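Local coordinates for protein 2-dehydropantoate 2-reductase (Enterococcus faecium, PDB 3WFI) that acts as an NAD-dependent D-mandelate dehydrogenase of the ketopantoate reductase family, interconverting D-2-hydroxy acids such as D-mandelate and the matching 2-keto acids, at residues M81-E84 / K85-D89; K115-M119 / E120-I124; D296-T299 / E300-A304; D178-H181 / Y182-R186; P58-Q62 / S63-K67. All blocks are in the same frame, centred on the assembly; numbering follows the deposited sequence.

Interaction 1: M81-E84 / K85-D89; sequences MQLE and KMLQD
Successive i to i+4 backbone bonds run through helix 80-90: Met-86 N to Gln-82 O, Leu-87 N to Leu-83 O (3.0 Å) and Gln-88 N to Glu-84 O. One residue earlier in the series, a water bridges the pair: it donates to Met-81 O at 3.1 Å and accepts from Lys-85 N at 2.9 Å. On the buried side, the side chains of Leu-83 and Leu-87 cross obliquely, with Leu-83 CD1 3.9 Å from Leu-87 CD1. The two leucines start differently: Leu-83 sends CG anti to its backbone N (chi1 176°), whereas Leu-87 turns CG beside its own N (chi1 -70°), which lays that carbon 3.4 Å from Leu-83 O. This helix follows strand 71-76 in the Rossmann domain, and its branched leucines pack against helix 109-113 through His-109, Ile-112 and Ile-113. Near its start lies Gln-82, one of the residues that bind NAD(+). Polar chains occupy the outer side. Gln-88 folds back along the turn, its CG 3.3 Å from Glu-84 O, and its NE2 lies 3.8 Å from Glu-84 CG; the amide and carboxylate planes are turned 39° apart. A long glutamate suits this place because its OE1 reaches a salt bridge with Lys-115. Lys-85, bent at chi2, brings NZ within 3.7 Å of Asp-89 OD1, a long salt bridge one turn along the helix; Asp-89 OD2 bonds to Gln-62.

Interaction 2: K115-M119 / E120-I124; sequences KFVPM and ENIYI
Val-117 and Ile-122 meet methyl against methylene, with Val-117 CG2 3.5 Å from Ile-122 CG1. The valine torsion (chi1 -52°) sets CG2 between its backbone N and carbonyl carbon, and from there the methyl faces the isoleucine. Ile-122 runs CG1 and CD1 out in an extended line (chi2 175°), and its CD1 also takes a contact from the other partner, Met-119 SD, at 4.1 Å. The methionine gets there by bending at both chi2 and chi3, an unbranched, flexible chain that can fold its sulfur back onto the isoleucine. Pro-118 sets its ring carbon CG 3.8 Å from Asn-121 OD1. Beneath these side chains the backbone makes a single 3-10 turn: Asn-121 N bonds to Pro-118 O at 2.9 Å and Ile-122 N to Met-119 O at 3.0 Å, each N-H approaching from above the carbonyl plane. The turn leads from the loop after helix 109-113 into strand 122-127 of the Rossmann sheet; the backbone of Ile-122 bonds to Leu-152, and that of Asn-121, just before the strand, to Val-100. The buried Val-117 and Ile-122 thus pack on the inner side, with Met-119 alongside, while the N-H groups of Asn-121 and Ile-122 are satisfied within the turn.

Interaction 3: D296-T299 / E300-A304; sequences DFLT and ELVHA
Glu-300 opens the second half of this helical run by folding back along the preceding turn: its N bonds to Asp-296 O at 2.9 Å, and the extended chain leaves CD 3.1 Å from the same oxygen. A chi1 of -74° directs the carboxylate toward the helix's start. Asp-296 OD2 is 5.3 Å from Glu-300 OE2, a like-charge approach probably eased by Ser-282 and Thr-292 at Asp-296 OD1 and, from the second subunit, Lys-216 at Glu-300 OE2 and Tyr-294 at Glu-300 OE1. Leu-301 comes next, laying CD1 over one face of the Phe-297 ring, offset toward the rim, in a CH-pi contact 4.0 Å from the centroid and 18° off the ring normal. The branched leucine suits the site because CG and both methyls can lie against the ring, Leu-301 CG 3.8 Å from Phe-297 CE2. Val-302 presses CG2 to 3.3 Å from Leu-298 O. His-303 lies beside Thr-299, with His-303 CD2 3.8 Å from Thr-299 CG2; its nitrogens bond to Glu-306 and Asp-275, while Thr-299 OG1 bonds back to Cys-295 O. Helix 293-308 belongs to the all-helical C-terminal domain: Leu-298, Leu-301 and Val-302 rest on Ile-200 of helix 194-201, Leu-298 and Thr-299 meet helix 278-288, and Phe-297 stacks on Tyr-294 of the second subunit.

Interaction 4: D178-H181 / Y182-R186; sequences DNIH and YSIYR
Asn-179 O and Ser-183 N, 3.0 Å apart, form the first of a series of backbone bonds; Ile-184 N to Ile-180 O and Tyr-185 N to His-181 O follow. A water extends the ladder backwards, donating to Asp-178 O at 2.7 Å and accepting from Tyr-182 N at 3.1 Å. Asn-179 holds the N-cap position, although its side chain makes no capping bond; instead, with CG anti to the backbone N (chi1 -167°), it runs alongside Tyr-182, ND2 3.7 Å from Tyr-182 CB, amide and ring planes 23° apart. Helix 180-191 leads from strand 174-176, an edge strand of the Rossmann sheet within this chain, into the C-terminal helical domain. Apolar packing faces the sheet: Ile-180 and Ile-184 lie side by side, Ile-180 CG2 4.0 Å from Ile-184 CG1, and these apolar chains suit a helix face that lies on the sheet, Ile-180 on Ile-124 and Ile-184 on Asn-126. The aromatic contact joins His-181 and Tyr-185, whose side chains run side by side, the rings oblique, centroids 5.6 Å apart and planes at 34°. Both tyrosine hydroxyls have partners in the C-terminal domain, Tyr-182 OH at Asp-237 N and Tyr-185 OH at Glu-232.

Interaction 5: P58-Q62 / S63-K67; sequences PIVLQ and SEVEK
A type I beta turn from Leu-61 to Glu-64 ends strand 59-61, an edge strand of the Rossmann sheet within this chain, and leads toward strand 71-76. Leu-61 O accepts the closing bond from Glu-64 N at 2.8 Å, the N-H coming from above the carbonyl plane rather than within it. Gln-62 and Ser-63 fill the two corners, polar residues in keeping with a turn near the surface. Glu-64 then bends back over the strand's end. With CG swung away from its carbonyl carbon (chi1 -61°) and the rest of the chain extended, its side chain lies across that of Leu-61, Glu-64 OE1 3.7 Å from Leu-61 CB and Glu-64 CD 3.9 Å from Leu-61 CD1. A water completes this link, accepting from Leu-61 N at 2.9 Å and donating to Glu-64 OE1 at 2.8 Å; the acid thereby serves the last strand N-H through a bridging molecule. Below the turn the packing is apolar: Val-60 and Val-65 cross at about a right angle, Val-60 CG2 4.0 Å from Val-65 CG1, and that same Val-65 methyl lies 3.5 Å from Gln-62 O. Two compact beta-branched residues fit this buried side of the bend. In the fold, Val-60 and Gln-62 bond through their backbones to strand 25-30, which ends in the NAD(+)-binding Asp-30, Ile-59 packs on helix 33-42, and Gln-62 reaches across to helix 80-90, where its NE2 bonds to Asp-89 and its side chain touches Lys-85 and Met-86.

How the interactions relate
From the N terminus the order is interaction 5, interaction 1, interaction 2, interaction 4 and interaction 3. Each is local and finishes before the next begins, so none nest or cross. Interaction 5 closes a turn after an edge strand, and interaction 2 closes the bend into an inner one; both belong to the Rossmann sheet. Helix 80-90, with interaction 1, lies between them and touches each: Gln-62 on one side, Lys-115 and Phe-116 on the other. Interaction 4 begins the helix leading into the C-terminal domain and packs against Ile-124 of interaction 2. Interaction 3 touches none of the others, its centre about 24 Å from that of interaction 1, and lies at the subunit interface.

Interaction 1: M81-E84 / K85-D89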
# COMPACT_ATOMS: atom_id res chain seq x y z
N MET B 81 4.30 -14.70 -17.07
CA MET B 81 5.32 -13.72 -17.46
C MET B 81 5.93 -14.00 -18.84
O MET B 81 6.55 -13.12 -19.44
CB MET B 81 6.43 -13.61 -16.38
CG MET B 81 5.96 -12.93 -15.08
SD MET B 81 7.14 -12.80 -13.71
CE MET B 81 8.30 -11.61 -14.38
N GLN B 82 5.72 -15.21 -19.36
CA GLN B 82 6.22 -15.57 -20.69
C GLN B 82 5.11 -15.72 -21.75
O GLN B 82 5.41 -15.94 -22.91
CB GLN B 82 7.02 -16.87 -20.57
CG GLN B 82 8.25 -16.76 -19.66
CD GLN B 82 8.81 -18.12 -19.27
OE1 GLN B 82 8.07 -19.06 -18.97
NE2 GLN B 82 10.14 -18.23 -19.28
N LEU B 83 3.85 -15.55 -21.36
CA LEU B 83 2.70 -15.86 -22.23
C LEU B 83 2.59 -14.95 -23.45
O LEU B 83 2.36 -15.41 -24.56
CB LEU B 83 1.38 -15.81 -21.45
CG LEU B 83 0.09 -16.01 -22.28
CD1 LEU B 83 0.05 -17.39 -22.93
CD2 LEU B 83 -1.15 -15.79 -21.42
N GLU B 84 2.71 -13.64 -23.24
CA GLU B 84 2.51 -12.71 -24.35
C GLU B 84 3.61 -12.88 -25.38
O GLU B 84 3.34 -12.87 -26.58
CB GLU B 84 2.42 -11.26 -23.86
CG GLU B 84 2.21 -10.28 -24.99
CD GLU B 84 1.49 -9.03 -24.55
OE1 GLU B 84 0.68 -8.50 -25.34
OE2 GLU B 84 1.73 -8.60 -23.40
N LYS B 85 4.83 -13.08 -24.92
CA LYS B 85 5.96 -13.36 -25.81
C LYS B 85 5.78 -14.67 -26.61
O LYS B 85 6.04 -14.70 -27.81
CB LYS B 85 7.25 -13.38 -24.99
CG LYS B 85 8.50 -13.71 -25.78
CD LYS B 85 8.63 -12.79 -26.96
CE LYS B 85 9.96 -12.93 -27.65
NZ LYS B 85 10.16 -11.78 -28.57
N MET B 86 5.35 -15.74 -25.93
CA MET B 86 5.05 -17.01 -26.60
C MET B 86 4.03 -16.78 -27.72
O MET B 86 4.25 -17.16 -28.88
CB MET B 86 4.53 -18.05 -25.60
CG MET B 86 4.01 -19.35 -26.21
SD MET B 86 5.27 -20.29 -27.10
CE MET B 86 6.05 -21.15 -25.73
N LEU B 87 2.93 -16.12 -27.40
CA LEU B 87 1.89 -15.84 -28.39
C LEU B 87 2.41 -15.01 -29.55
O LEU B 87 2.13 -15.33 -30.71
CB LEU B 87 0.69 -15.13 -27.75
CG LEU B 87 -0.11 -16.06 -26.82
CD1 LEU B 87 -1.11 -15.25 -26.00
CD2 LEU B 87 -0.81 -17.14 -27.61
N GLN B 88 3.19 -13.97 -29.25
CA GLN B 88 3.82 -13.15 -30.28
C GLN B 88 4.67 -14.02 -31.19
O GLN B 88 4.59 -13.90 -32.40
CB GLN B 88 4.70 -12.04 -29.66
CG GLN B 88 3.92 -10.83 -29.14
CD GLN B 88 4.77 -9.87 -28.30
OE1 GLN B 88 5.96 -10.10 -28.06
NE2 GLN B 88 4.14 -8.79 -27.84
N ASP B 89 5.48 -14.88 -30.60
CA ASP B 89 6.34 -15.78 -31.36
C ASP B 89 5.60 -16.81 -32.21
O ASP B 89 6.09 -17.19 -33.27
CB ASP B 89 7.30 -16.52 -30.43
CG ASP B 89 8.44 -15.65 -29.95
OD1 ASP B 89 8.69 -14.59 -30.56
OD2 ASP B 89 9.08 -16.01 -28.95
O HOH W 1 5.81 -12.25 -22.36

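Interaction 2: K115-M119 / E120-I124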
# COMPACT_ATOMS: atom_id res chain seq x y z
N LYS B 115 -5.80 -10.71 -27.75
CA LYS B 115 -5.08 -9.94 -28.76
C LYS B 115 -4.80 -10.76 -30.02
O LYS B 115 -4.55 -10.19 -31.09
CB LYS B 115 -3.76 -9.39 -28.18
CG LYS B 115 -3.98 -8.31 -27.12
CD LYS B 115 -2.76 -8.03 -26.24
CE LYS B 115 -3.08 -7.06 -25.11
NZ LYS B 115 -1.93 -6.89 -24.17
N PHE B 116 -4.87 -12.09 -29.88
CA PHE B 116 -4.46 -13.03 -30.95
C PHE B 116 -5.59 -13.89 -31.50
O PHE B 116 -5.54 -14.30 -32.65
CB PHE B 116 -3.34 -13.94 -30.42
CG PHE B 116 -2.13 -13.19 -29.96
CD1 PHE B 116 -1.08 -12.96 -30.82
CD2 PHE B 116 -2.06 -12.69 -28.67
CE1 PHE B 116 0.05 -12.26 -30.40
CE2 PHE B 116 -0.93 -11.99 -28.24
CZ PHE B 116 0.12 -11.77 -29.11
N VAL B 117 -6.58 -14.21 -30.66
CA VAL B 117 -7.77 -14.92 -31.09
C VAL B 117 -8.99 -14.30 -30.41
O VAL B 117 -8.89 -13.82 -29.28
CB VAL B 117 -7.70 -16.45 -30.80
CG1 VAL B 117 -6.41 -17.06 -31.35
CG2 VAL B 117 -7.84 -16.74 -29.32
N PRO B 118 -10.15 -14.31 -31.09
CA PRO B 118 -11.36 -13.79 -30.44
C PRO B 118 -11.77 -14.61 -29.21
O PRO B 118 -11.46 -15.79 -29.12
CB PRO B 118 -12.42 -13.89 -31.52
CG PRO B 118 -11.92 -14.93 -32.46
CD PRO B 118 -10.43 -14.79 -32.45
N MET B 119 -12.46 -13.95 -28.29
CA MET B 119 -12.92 -14.53 -27.05
C MET B 119 -13.71 -15.82 -27.27
O MET B 119 -13.58 -16.77 -26.49
CB MET B 119 -13.79 -13.50 -26.30
CG MET B 119 -14.01 -13.80 -24.83
SD MET B 119 -12.49 -13.98 -23.89
CE MET B 119 -11.72 -12.37 -24.02
N GLU B 120 -14.51 -15.87 -28.34
CA GLU B 120 -15.33 -17.04 -28.67
C GLU B 120 -14.50 -18.31 -28.88
O GLU B 120 -15.01 -19.42 -28.75
CB GLU B 120 -16.27 -16.76 -29.86
CG GLU B 120 -15.72 -17.10 -31.24
CD GLU B 120 -16.67 -16.79 -32.41
OE1 GLU B 120 -16.87 -15.60 -32.72
OE2 GLU B 120 -17.18 -17.73 -33.05
N ASN B 121 -13.22 -18.14 -29.18
CA ASN B 121 -12.33 -19.28 -29.42
C ASN B 121 -11.38 -19.58 -28.25
O ASN B 121 -10.43 -20.37 -28.41
CB ASN B 121 -11.50 -19.04 -30.68
CG ASN B 121 -12.31 -19.16 -31.97
OD1 ASN B 121 -11.90 -18.65 -33.02
ND2 ASN B 121 -13.43 -19.85 -31.91
N ILE B 122 -11.63 -18.97 -27.09
CA ILE B 122 -10.75 -19.17 -25.92
C ILE B 122 -11.44 -20.05 -24.89
O ILE B 122 -12.63 -19.86 -24.57
CB ILE B 122 -10.31 -17.84 -25.27
CG1 ILE B 122 -9.62 -16.95 -26.30
CG2 ILE B 122 -9.35 -18.09 -24.12
CD1 ILE B 122 -9.27 -15.56 -25.80
N TYR B 123 -10.67 -21.00 -24.36
CA TYR B 123 -11.15 -21.94 -23.36
C TYR B 123 -10.16 -21.95 -22.20
O TYR B 123 -8.95 -21.78 -22.40
CB TYR B 123 -11.33 -23.34 -23.95
CG TYR B 123 -12.28 -23.38 -25.14
CD1 TYR B 123 -13.62 -23.70 -24.96
CD2 TYR B 123 -11.84 -23.05 -26.42
CE1 TYR B 123 -14.50 -23.70 -26.03
CE2 TYR B 123 -12.70 -23.05 -27.50
CZ TYR B 123 -14.03 -23.39 -27.30
OH TYR B 123 -14.89 -23.38 -28.35
N ILE B 124 -10.68 -22.11 -20.99
CA ILE B 124 -9.85 -22.10 -19.79
C ILE B 124 -10.04 -23.42 -19.07
O ILE B 124 -11.14 -23.96 -19.06
CB ILE B 124 -10.23 -20.95 -18.84
CG1 ILE B 124 -11.75 -20.87 -18.63
CG2 ILE B 124 -9.73 -19.63 -19.41
CD1 ILE B 124 -12.15 -20.01 -17.45

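Interaction 3: D296-T299 / E300-A304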
# COMPACT_ATOMS: atom_id res chain seq x y z
N ASP B 296 -4.23 -1.33 -7.43
CA ASP B 296 -3.25 -0.36 -7.96
C ASP B 296 -2.09 -0.14 -6.96
O ASP B 296 -0.92 -0.26 -7.30
CB ASP B 296 -3.92 0.99 -8.24
CG ASP B 296 -5.00 0.92 -9.34
OD1 ASP B 296 -5.23 -0.15 -9.97
OD2 ASP B 296 -5.65 1.97 -9.55
N PHE B 297 -2.46 0.19 -5.73
CA PHE B 297 -1.49 0.54 -4.67
C PHE B 297 -0.62 -0.65 -4.26
O PHE B 297 0.60 -0.51 -4.12
CB PHE B 297 -2.25 1.09 -3.45
CG PHE B 297 -1.42 1.91 -2.49
CD1 PHE B 297 -2.00 2.34 -1.30
CD2 PHE B 297 -0.10 2.29 -2.75
CE1 PHE B 297 -1.30 3.10 -0.40
CE2 PHE B 297 0.60 3.05 -1.84
CZ PHE B 297 0.01 3.46 -0.66
N LEU B 298 -1.23 -1.81 -4.09
CA LEU B 298 -0.49 -3.01 -3.72
C LEU B 298 0.52 -3.35 -4.82
O LEU B 298 1.66 -3.72 -4.53
CB LEU B 298 -1.43 -4.19 -3.45
CG LEU B 298 -0.78 -5.43 -2.83
CD1 LEU B 298 0.07 -5.07 -1.61
CD2 LEU B 298 -1.83 -6.45 -2.44
N THR B 299 0.10 -3.22 -6.08
CA THR B 299 0.99 -3.47 -7.19
C THR B 299 2.15 -2.48 -7.17
O THR B 299 3.32 -2.86 -7.30
CB THR B 299 0.22 -3.40 -8.53
OG1 THR B 299 -0.79 -4.42 -8.54
CG2 THR B 299 1.14 -3.60 -9.71
N GLU B 300 1.82 -1.21 -7.00
CA GLU B 300 2.84 -0.17 -6.91
C GLU B 300 3.82 -0.44 -5.75
O GLU B 300 5.03 -0.26 -5.89
CB GLU B 300 2.17 1.19 -6.76
CG GLU B 300 1.54 1.67 -8.07
CD GLU B 300 0.34 2.56 -7.85
OE1 GLU B 300 0.15 3.05 -6.72
OE2 GLU B 300 -0.41 2.74 -8.83
N LEU B 301 3.29 -0.86 -4.60
CA LEU B 301 4.13 -1.13 -3.43
C LEU B 301 5.07 -2.32 -3.64
O LEU B 301 6.26 -2.26 -3.27
CB LEU B 301 3.27 -1.37 -2.20
CG LEU B 301 2.63 -0.13 -1.60
CD1 LEU B 301 1.51 -0.53 -0.64
CD2 LEU B 301 3.68 0.73 -0.92
N VAL B 302 4.56 -3.38 -4.24
CA VAL B 302 5.38 -4.57 -4.50
C VAL B 302 6.50 -4.22 -5.47
O VAL B 302 7.65 -4.62 -5.27
CB VAL B 302 4.54 -5.76 -4.98
CG1 VAL B 302 5.42 -6.89 -5.49
CG2 VAL B 302 3.65 -6.25 -3.86
N HIS B 303 6.17 -3.44 -6.50
CA HIS B 303 7.22 -2.99 -7.42
C HIS B 303 8.27 -2.13 -6.74
O HIS B 303 9.47 -2.27 -7.02
CB HIS B 303 6.60 -2.26 -8.63
CG HIS B 303 5.97 -3.17 -9.63
ND1 HIS B 303 6.55 -4.36 -10.05
CD2 HIS B 303 4.81 -3.06 -10.32
CE1 HIS B 303 5.76 -4.93 -10.94
NE2 HIS B 303 4.71 -4.17 -11.12
N ALA B 304 7.83 -1.21 -5.88
CA ALA B 304 8.76 -0.39 -5.11
C ALA B 304 9.67 -1.25 -4.22
O ALA B 304 10.86 -0.95 -4.06
CB ALA B 304 8.01 0.64 -4.27

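Interaction 4: D178-H181 / Y182-R186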
# COMPACT_ATOMS: atom_id res chain seq x y z
N ASP B 178 -18.86 -25.77 -15.78
CA ASP B 178 -19.27 -24.37 -15.84
C ASP B 178 -18.80 -23.58 -14.63
O ASP B 178 -19.21 -22.44 -14.41
CB ASP B 178 -20.79 -24.24 -16.01
CG ASP B 178 -21.58 -24.77 -14.81
OD1 ASP B 178 -20.97 -25.12 -13.78
OD2 ASP B 178 -22.83 -24.84 -14.91
N ASN B 179 -17.91 -24.16 -13.83
CA ASN B 179 -17.51 -23.48 -12.61
C ASN B 179 -16.04 -23.09 -12.61
O ASN B 179 -15.55 -22.56 -11.62
CB ASN B 179 -17.82 -24.36 -11.41
CG ASN B 179 -17.72 -23.63 -10.08
OD1 ASN B 179 -16.92 -24.01 -9.23
ND2 ASN B 179 -18.51 -22.57 -9.91
N ILE B 180 -15.36 -23.30 -13.75
CA ILE B 180 -13.91 -23.07 -13.87
C ILE B 180 -13.60 -21.58 -13.71
O ILE B 180 -12.65 -21.21 -13.03
CB ILE B 180 -13.35 -23.50 -15.26
CG1 ILE B 180 -13.56 -24.98 -15.51
CG2 ILE B 180 -11.87 -23.17 -15.38
CD1 ILE B 180 -12.99 -25.89 -14.44
N HIS B 181 -14.38 -20.74 -14.37
CA HIS B 181 -14.10 -19.31 -14.43
C HIS B 181 -14.24 -18.72 -13.02
O HIS B 181 -13.39 -17.97 -12.54
CB HIS B 181 -15.07 -18.63 -15.39
CG HIS B 181 -14.62 -17.30 -15.90
ND1 HIS B 181 -13.50 -16.65 -15.44
CD2 HIS B 181 -15.18 -16.49 -16.83
CE1 HIS B 181 -13.37 -15.50 -16.08
NE2 HIS B 181 -14.38 -15.37 -16.92
N TYR B 182 -15.32 -19.12 -12.35
CA TYR B 182 -15.58 -18.71 -10.98
C TYR B 182 -14.44 -19.15 -10.07
O TYR B 182 -13.95 -18.35 -9.29
CB TYR B 182 -16.88 -19.33 -10.47
CG TYR B 182 -17.29 -18.89 -9.07
CD1 TYR B 182 -18.28 -17.94 -8.88
CD2 TYR B 182 -16.69 -19.44 -7.94
CE1 TYR B 182 -18.67 -17.56 -7.61
CE2 TYR B 182 -17.06 -19.07 -6.65
CZ TYR B 182 -18.06 -18.12 -6.50
OH TYR B 182 -18.43 -17.73 -5.23
N SER B 183 -14.02 -20.41 -10.19
CA SER B 183 -13.04 -20.96 -9.27
C SER B 183 -11.66 -20.33 -9.50
O SER B 183 -10.89 -20.16 -8.56
CB SER B 183 -12.98 -22.50 -9.32
OG SER B 183 -11.85 -22.93 -10.05
N ILE B 184 -11.39 -19.94 -10.75
CA ILE B 184 -10.16 -19.23 -11.09
C ILE B 184 -10.17 -17.81 -10.45
O ILE B 184 -9.14 -17.34 -9.95
CB ILE B 184 -9.96 -19.11 -12.64
CG1 ILE B 184 -9.77 -20.44 -13.37
CG2 ILE B 184 -8.80 -18.16 -12.98
CD1 ILE B 184 -9.71 -21.72 -12.58
N TYR B 185 -11.31 -17.13 -10.48
CA TYR B 185 -11.43 -15.82 -9.80
C TYR B 185 -11.28 -15.96 -8.30
O TYR B 185 -10.58 -15.18 -7.68
CB TYR B 185 -12.74 -15.11 -10.16
CG TYR B 185 -12.58 -13.99 -11.18
CD1 TYR B 185 -13.04 -14.13 -12.49
CD2 TYR B 185 -12.02 -12.75 -10.82
CE1 TYR B 185 -12.91 -13.08 -13.41
CE2 TYR B 185 -11.88 -11.70 -11.73
CZ TYR B 185 -12.33 -11.86 -13.01
OH TYR B 185 -12.17 -10.78 -13.86
N ARG B 186 -11.90 -17.00 -7.72
CA ARG B 186 -11.81 -17.25 -6.28
C ARG B 186 -10.37 -17.51 -5.85
O ARG B 186 -9.89 -16.96 -4.86
CB ARG B 186 -12.70 -18.44 -5.90
CG ARG B 186 -12.68 -18.85 -4.44
CD ARG B 186 -13.90 -19.73 -4.18
NE ARG B 186 -13.98 -20.33 -2.85
CZ ARG B 186 -13.34 -21.43 -2.47
NH1 ARG B 186 -12.49 -22.05 -3.29
NH2 ARG B 186 -13.53 -21.91 -1.24
O HOH W 2 -17.76 -20.18 -13.94

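Interaction 5: P58-Q62 / S63-K67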
# COMPACT_ATOMS: atom_id res chain seq x y z
N PRO B 58 7.17 -33.57 -33.87
CA PRO B 58 7.67 -32.31 -34.39
C PRO B 58 7.88 -31.29 -33.26
O PRO B 58 7.05 -31.17 -32.37
CB PRO B 58 6.54 -31.85 -35.32
CG PRO B 58 5.83 -33.09 -35.71
CD PRO B 58 5.96 -34.03 -34.56
N ILE B 59 9.01 -30.60 -33.27
CA ILE B 59 9.27 -29.59 -32.25
C ILE B 59 10.04 -28.45 -32.87
O ILE B 59 10.95 -28.66 -33.69
CB ILE B 59 10.03 -30.16 -31.03
CG1 ILE B 59 10.19 -29.09 -29.95
CG2 ILE B 59 11.38 -30.71 -31.44
CD1 ILE B 59 10.47 -29.65 -28.56
N VAL B 60 9.68 -27.23 -32.46
CA VAL B 60 10.39 -26.04 -32.89
C VAL B 60 10.69 -25.14 -31.69
O VAL B 60 9.90 -25.06 -30.74
CB VAL B 60 9.59 -25.25 -33.94
CG1 VAL B 60 9.68 -25.95 -35.29
CG2 VAL B 60 8.14 -25.10 -33.54
N LEU B 61 11.85 -24.49 -31.75
CA LEU B 61 12.13 -23.34 -30.88
C LEU B 61 11.02 -22.32 -31.10
O LEU B 61 10.61 -22.08 -32.22
CB LEU B 61 13.48 -22.67 -31.22
CG LEU B 61 14.61 -22.66 -30.19
CD1 LEU B 61 15.76 -21.81 -30.72
CD2 LEU B 61 14.14 -22.15 -28.83
N GLN B 62 10.58 -21.68 -30.02
CA GLN B 62 9.42 -20.80 -30.11
C GLN B 62 9.55 -19.62 -31.09
O GLN B 62 8.57 -19.20 -31.69
CB GLN B 62 8.98 -20.35 -28.72
CG GLN B 62 9.56 -19.05 -28.21
CD GLN B 62 9.06 -18.73 -26.82
OE1 GLN B 62 9.11 -19.56 -25.93
NE2 GLN B 62 8.57 -17.51 -26.63
N SER B 63 10.78 -19.17 -31.28
CA SER B 63 11.10 -18.10 -32.22
C SER B 63 11.31 -18.57 -33.66
O SER B 63 11.65 -17.76 -34.52
CB SER B 63 12.36 -17.38 -31.74
OG SER B 63 13.44 -18.29 -31.64
N GLU B 64 11.10 -19.87 -33.92
CA GLU B 64 11.40 -20.47 -35.21
C GLU B 64 10.24 -21.32 -35.74
O GLU B 64 10.44 -22.47 -36.13
CB GLU B 64 12.71 -21.29 -35.09
CG GLU B 64 13.91 -20.44 -34.69
CD GLU B 64 15.21 -21.22 -34.55
OE1 GLU B 64 15.17 -22.47 -34.51
OE2 GLU B 64 16.28 -20.57 -34.47
N VAL B 65 9.03 -20.74 -35.78
CA VAL B 65 7.83 -21.45 -36.23
C VAL B 65 7.37 -21.19 -37.67
O VAL B 65 6.29 -21.64 -38.06
CB VAL B 65 6.60 -21.13 -35.34
CG1 VAL B 65 6.88 -21.34 -33.86
CG2 VAL B 65 6.11 -19.72 -35.60
N GLU B 66 8.14 -20.47 -38.48
CA GLU B 66 7.60 -19.96 -39.75
C GLU B 66 7.43 -21.03 -40.82
O GLU B 66 6.71 -20.80 -41.77
CB GLU B 66 8.46 -18.82 -40.31
CG GLU B 66 8.49 -17.57 -39.44
CD GLU B 66 7.14 -16.86 -39.32
OE1 GLU B 66 6.22 -17.11 -40.14
OE2 GLU B 66 7.02 -16.03 -38.39
N LYS B 67 8.09 -22.18 -40.68
CA LYS B 67 7.89 -23.26 -41.65
C LYS B 67 6.65 -24.12 -41.37
O LYS B 67 6.20 -24.86 -42.23
CB LYS B 67 9.13 -24.16 -41.70
CG LYS B 67 10.41 -23.43 -42.06
CD LYS B 67 11.41 -24.35 -42.73
CE LYS B 67 12.50 -23.58 -43.43
NZ LYS B 67 13.18 -22.65 -42.51
O HOH W 3 13.70 -24.81 -33.92